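Local coordinates for Lic12234 (Leptospira interrogans, PDB 4TZH), which is a leucine-rich repeat protein of unknown function, considered a possible virulence factor and likely to bind partners through its repeat surface, at residues A[65-76]-A[88-99]. Sequence-based numbering, arbitrary orientation. Where two conformers were deposited one is given.
Sequences NLKYLDISRNQI and NLEVLFLNGNSL. With ZN (zinc ion), chain E; ZN (zinc ion), chain C.
Val91 CB lies in the plane of the Tyr68 ring, at its edge, and Val91 CG2 is 3.8 Å from Tyr68 CD1. One face of that ring is covered by CB of its neighbour Lys67. A water, also at the ring edge, joins Tyr68 OH to Glu90 OE1. The other oxygen, Glu90 OE2, binds a zinc ion at 2.0 Å. Leu69 O sits at the edge of the Phe93 ring, near its plane, and this ring lies nearly parallel to that of Tyr116 in the following strand. Phe93 CB touches Asp70 OD1. Asp70 turns its carboxylate 68° from the Phe93 ring. OD2 holds a second zinc ion, shared with His47. Ser72 N bonds OD1 on the anti side, out of plane, closing an Asx turn; Ser72 OG adds a bond on the syn lone pair. These two bonds should fix the carboxylate for the metal.

Leu69 and Leu92 leave the sheet on its inner side. With CG anti to the backbone N in both (chi1 179° and 177°), they lie side by side, Leu69 CD2 3.9 Å from Leu92 CD1. Leu66 and Leu89 run alongside each other in the same core.

Asn97 is buried and uses both ends of its amide. ND2 gives a straight bond of 2.9 Å to Ile71 O, and a second to Leu94 O. OD1 accepts from Ile76 N at 2.9 Å. Asn74 ND2 reaches Ile71 O from the opposite face of the carbonyl plane and also bonds Leu48 O.

Strands 68-70 and 91-93 are parallel, their axes 4.9 Å apart. Leu69 N donates to Val91 O, Phe93 N to Leu69 O and Ile71 N to Phe93 O; Lys67 O accepts from Glu90 N and Val91 N. Stacked inward leucines, and asparagines that each bond backbone groups of neighbouring turns, are the hallmark of the leucine-rich repeat solenoid.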
loop_
_atom_site.group_PDB
_atom_site.type_symbol
_atom_site.label_atom_id
_atom_site.label_comp_id
_atom_site.label_asym_id
_atom_site.label_seq_id
_atom_site.Cartn_x
_atom_site.Cartn_y
_atom_site.Cartn_z
ATOM N N ASN A 65 -3.167 14.406 -4.549
ATOM C CA ASN A 65 -4.231 14.532 -3.541
ATOM C C ASN A 65 -4.777 13.151 -3.136
ATOM O O ASN A 65 -5.694 13.060 -2.327
ATOM C CB ASN A 65 -5.379 15.390 -4.083
ATOM C CG ASN A 65 -4.879 16.767 -4.419
ATOM O OD1 ASN A 65 -4.943 17.202 -5.582
ATOM N ND2 ASN A 65 -4.239 17.393 -3.481
ATOM N N LEU A 66 -4.217 12.082 -3.700
ATOM C CA LEU A 66 -4.748 10.768 -3.402
ATOM C C LEU A 66 -4.586 10.408 -1.932
ATOM O O LEU A 66 -3.465 10.476 -1.401
ATOM C CB LEU A 66 -3.995 9.740 -4.240
ATOM C CG LEU A 66 -4.695 8.456 -4.571
ATOM C CD1 LEU A 66 -5.967 8.678 -5.412
ATOM C CD2 LEU A 66 -3.756 7.514 -5.288
ATOM N N LYS A 67 -5.674 9.954 -1.303
ATOM C CA LYS A 67 -5.672 9.535 0.100
ATOM C C LYS A 67 -5.795 8.027 0.218
ATOM O O LYS A 67 -5.299 7.445 1.193
ATOM C CB LYS A 67 -6.846 10.133 0.869
ATOM C CG LYS A 67 -6.812 11.649 0.947
ATOM C CD LYS A 67 -8.075 12.107 1.717
ATOM C CE LYS A 67 -7.734 13.015 2.853
ATOM N NZ LYS A 67 -8.951 13.723 3.343
ATOM N N TYR A 68 -6.467 7.389 -0.728
ATOM C CA TYR A 68 -6.714 5.950 -0.603
ATOM C C TYR A 68 -6.404 5.271 -1.925
ATOM O O TYR A 68 -6.814 5.773 -2.973
ATOM C CB TYR A 68 -8.200 5.693 -0.246
ATOM C CG TYR A 68 -8.728 6.585 0.844
ATOM C CD1 TYR A 68 -8.286 6.449 2.148
ATOM C CD2 TYR A 68 -9.741 7.498 0.592
ATOM C CE1 TYR A 68 -8.781 7.259 3.166
ATOM C CE2 TYR A 68 -10.255 8.304 1.603
ATOM C CZ TYR A 68 -9.772 8.174 2.884
ATOM O OH TYR A 68 -10.252 8.974 3.900
ATOM N N LEU A 69 -5.670 4.161 -1.871
ATOM C CA LEU A 69 -5.322 3.448 -3.088
ATOM C C LEU A 69 -5.522 1.977 -2.799
ATOM O O LEU A 69 -4.855 1.401 -1.908
ATOM C CB LEU A 69 -3.854 3.742 -3.442
ATOM C CG LEU A 69 -3.296 3.055 -4.680
ATOM C CD1 LEU A 69 -4.151 3.347 -5.919
ATOM C CD2 LEU A 69 -1.858 3.522 -4.920
ATOM N N ASP A 70 -6.431 1.367 -3.551
ATOM C CA ASP A 70 -6.750 -0.053 -3.416
ATOM C C ASP A 70 -6.299 -0.770 -4.683
ATOM O O ASP A 70 -6.927 -0.600 -5.723
ATOM C CB ASP A 70 -8.248 -0.231 -3.203
ATOM C CG ASP A 70 -8.693 -1.673 -3.325
ATOM O OD1 ASP A 70 -7.848 -2.555 -3.199
ATOM O OD2 ASP A 70 -9.897 -1.885 -3.555
ATOM N N ILE A 71 -5.207 -1.512 -4.579
ATOM C CA ILE A 71 -4.688 -2.303 -5.709
ATOM C C ILE A 71 -4.677 -3.764 -5.345
ATOM O O ILE A 71 -3.879 -4.535 -5.858
ATOM C CB ILE A 71 -3.282 -1.922 -6.179
ATOM C CG1 ILE A 71 -2.924 -0.508 -5.746
ATOM C CG2 ILE A 71 -3.183 -2.172 -7.688
ATOM C CD1 ILE A 71 -1.426 -0.089 -6.053
ATOM N N SER A 72 -5.577 -4.142 -4.464
ATOM C CA SER A 72 -5.650 -5.527 -4.028
ATOM C C SER A 72 -6.036 -6.470 -5.139
ATOM O O SER A 72 -6.696 -6.065 -6.083
ATOM C CB SER A 72 -6.637 -5.659 -2.879
ATOM O OG SER A 72 -7.949 -5.259 -3.240
ATOM N N ARG A 73 -5.634 -7.736 -5.015
ATOM C CA ARG A 73 -6.055 -8.778 -5.975
ATOM C C ARG A 73 -5.642 -8.454 -7.405
ATOM O O ARG A 73 -6.461 -8.478 -8.351
ATOM C CB ARG A 73 -7.553 -9.104 -5.852
ATOM C CG ARG A 73 -7.891 -9.750 -4.509
ATOM C CD ARG A 73 -9.299 -10.345 -4.464
ATOM N NE ARG A 73 -9.502 -11.294 -5.552
ATOM C CZ ARG A 73 -10.686 -11.772 -5.916
ATOM N NH1 ARG A 73 -11.790 -11.385 -5.284
ATOM N NH2 ARG A 73 -10.779 -12.632 -6.922
ATOM N N ASN A 74 -4.346 -8.164 -7.583
ATOM C CA ASN A 74 -3.796 -7.953 -8.922
ATOM C C ASN A 74 -2.580 -8.869 -8.992
ATOM O O ASN A 74 -2.530 -9.881 -8.278
ATOM C CB ASN A 74 -3.434 -6.483 -9.149
ATOM C CG ASN A 74 -4.632 -5.694 -9.532
ATOM O OD1 ASN A 74 -4.987 -5.645 -10.702
ATOM N ND2 ASN A 74 -5.289 -5.021 -8.587
ATOM N N GLN A 75 -1.643 -8.598 -9.909
ATOM C CA GLN A 75 -0.399 -9.373 -9.989
ATOM C C GLN A 75 0.747 -8.362 -9.883
ATOM O O GLN A 75 1.749 -8.470 -10.597
ATOM C CB GLN A 75 -0.321 -10.140 -11.342
ATOM C CG GLN A 75 -1.509 -11.088 -11.605
ATOM C CD GLN A 75 -1.810 -11.286 -13.086
ATOM O OE1 GLN A 75 -0.953 -11.108 -13.983
ATOM N NE2 GLN A 75 -3.059 -11.650 -13.381
ATOM N N ILE A 76 0.605 -7.359 -8.982
ATOM C CA ILE A 76 1.602 -6.303 -8.835
ATOM C C ILE A 76 2.927 -6.877 -8.355
ATOM O O ILE A 76 2.940 -7.512 -7.304
ATOM C CB ILE A 76 1.074 -5.204 -7.851
ATOM C CG1 ILE A 76 -0.237 -4.514 -8.350
ATOM C CG2 ILE A 76 2.160 -4.162 -7.513
ATOM C CD1 ILE A 76 -0.090 -3.517 -9.574
ATOM N N ASN A 88 0.001 12.374 0.330
ATOM C CA ASN A 88 -1.234 12.497 1.084
ATOM C C ASN A 88 -1.890 11.117 1.259
ATOM O O ASN A 88 -2.958 11.018 1.863
ATOM C CB ASN A 88 -2.180 13.395 0.354
ATOM C CG ASN A 88 -1.796 14.829 0.560
ATOM O OD1 ASN A 88 -1.561 15.254 1.696
ATOM N ND2 ASN A 88 -1.650 15.565 -0.523
ATOM N N LEU A 89 -1.224 10.056 0.794
ATOM C CA LEU A 89 -1.813 8.723 0.902
ATOM C C LEU A 89 -1.895 8.263 2.343
ATOM O O LEU A 89 -0.871 8.277 3.049
ATOM C CB LEU A 89 -0.986 7.769 0.051
ATOM C CG LEU A 89 -1.687 6.455 -0.307
ATOM C CD1 LEU A 89 -2.803 6.699 -1.317
ATOM C CD2 LEU A 89 -0.712 5.420 -0.870
ATOM N N GLU A 90 -3.080 7.792 2.770
ATOM C CA GLU A 90 -3.346 7.370 4.143
ATOM C C GLU A 90 -3.581 5.876 4.255
ATOM O O GLU A 90 -3.300 5.294 5.306
ATOM C CB GLU A 90 -4.590 8.099 4.705
ATOM C CG GLU A 90 -4.391 9.624 4.710
ATOM C CD GLU A 90 -5.501 10.448 5.347
ATOM O OE1 GLU A 90 -6.391 9.847 5.973
ATOM O OE2 GLU A 90 -5.474 11.691 5.262
ATOM N N VAL A 91 -4.142 5.259 3.200
ATOM C CA VAL A 91 -4.464 3.831 3.243
ATOM C C VAL A 91 -4.018 3.212 1.931
ATOM O O VAL A 91 -4.337 3.765 0.859
ATOM C CB VAL A 91 -5.976 3.603 3.403
ATOM C CG1 VAL A 91 -6.314 2.096 3.426
ATOM C CG2 VAL A 91 -6.498 4.292 4.667
ATOM N N LEU A 92 -3.301 2.102 2.017
ATOM C CA LEU A 92 -2.810 1.410 0.828
ATOM C C LEU A 92 -3.126 -0.082 0.973
ATOM O O LEU A 92 -2.607 -0.748 1.880
ATOM C CB LEU A 92 -1.309 1.637 0.697
ATOM C CG LEU A 92 -0.613 0.935 -0.459
ATOM C CD1 LEU A 92 -1.298 1.215 -1.806
ATOM C CD2 LEU A 92 0.851 1.430 -0.553
ATOM N N PHE A 93 -4.000 -0.583 0.092
ATOM C CA PHE A 93 -4.315 -2.010 0.068
ATOM C C PHE A 93 -3.521 -2.675 -1.050
ATOM O O PHE A 93 -3.749 -2.384 -2.231
ATOM C CB PHE A 93 -5.808 -2.256 -0.197
ATOM C CG PHE A 93 -6.754 -1.861 0.895
ATOM C CD1 PHE A 93 -7.065 -2.749 1.917
ATOM C CD2 PHE A 93 -7.472 -0.680 0.809
ATOM C CE1 PHE A 93 -7.977 -2.382 2.926
ATOM C CE2 PHE A 93 -8.373 -0.320 1.811
ATOM C CZ PHE A 93 -8.591 -1.161 2.869
ATOM N N LEU A 94 -2.569 -3.536 -0.677
ATOM C CA LEU A 94 -1.743 -4.252 -1.636
ATOM C C LEU A 94 -1.897 -5.737 -1.439
ATOM O O LEU A 94 -1.089 -6.504 -1.996
ATOM C CB LEU A 94 -0.271 -3.859 -1.500
ATOM C CG LEU A 94 0.112 -2.684 -2.352
ATOM C CD1 LEU A 94 1.438 -2.102 -1.846
ATOM C CD2 LEU A 94 0.333 -3.199 -3.802
ATOM N N ASN A 95 -2.919 -6.148 -0.699
ATOM C CA ASN A 95 -3.067 -7.575 -0.431
ATOM C C ASN A 95 -3.387 -8.355 -1.706
ATOM O O ASN A 95 -4.108 -7.840 -2.564
ATOM C CB ASN A 95 -4.106 -7.798 0.612
ATOM C CG ASN A 95 -5.354 -7.031 0.398
ATOM O OD1 ASN A 95 -5.345 -5.770 0.455
ATOM N ND2 ASN A 95 -6.444 -7.754 0.157
ATOM N N GLY A 96 -2.910 -9.595 -1.777
ATOM C CA GLY A 96 -3.221 -10.430 -2.926
ATOM C C GLY A 96 -2.509 -9.970 -4.173
ATOM O O GLY A 96 -3.161 -9.635 -5.172
ATOM N N ASN A 97 -1.178 -9.913 -4.137
ATOM C CA ASN A 97 -0.410 -9.491 -5.302
ATOM C C ASN A 97 0.816 -10.389 -5.470
ATOM O O ASN A 97 0.854 -11.483 -4.897
ATOM C CB ASN A 97 -0.052 -7.997 -5.202
ATOM C CG ASN A 97 -1.150 -7.119 -5.714
ATOM O OD1 ASN A 97 -1.421 -7.172 -6.917
ATOM N ND2 ASN A 97 -1.829 -6.346 -4.841
ATOM N N SER A 98 1.765 -9.974 -6.320
ATOM C CA SER A 98 2.957 -10.745 -6.619
ATOM C C SER A 98 4.210 -10.062 -6.122
ATOM O O SER A 98 5.247 -10.081 -6.800
ATOM C CB SER A 98 3.018 -10.970 -8.126
ATOM O OG SER A 98 1.866 -11.695 -8.511
ATOM N N LEU A 99 4.141 -9.430 -4.940
ATOM C CA LEU A 99 5.304 -8.738 -4.414
ATOM C C LEU A 99 6.273 -9.651 -3.701
ATOM O O LEU A 99 5.899 -10.289 -2.722
ATOM C CB LEU A 99 4.896 -7.592 -3.476
ATOM C CG LEU A 99 4.164 -6.452 -4.141
ATOM C CD1 LEU A 99 3.400 -5.648 -3.079
ATOM C CD2 LEU A 99 5.116 -5.568 -4.930
HETATM ZN ZN ZN E . -6.881 12.687 6.229
HETATM ZN ZN ZN C . -11.525 -0.867 -3.317
HETATM O O HOH W 1 -1.025 11.480 -2.247
HETATM O O HOH W 2 -8.835 8.829 6.237
HETATM O O HOH W 3 -0.932 -12.156 -7.867
HETATM O O HOH W 4 -6.548 14.676 5.695
#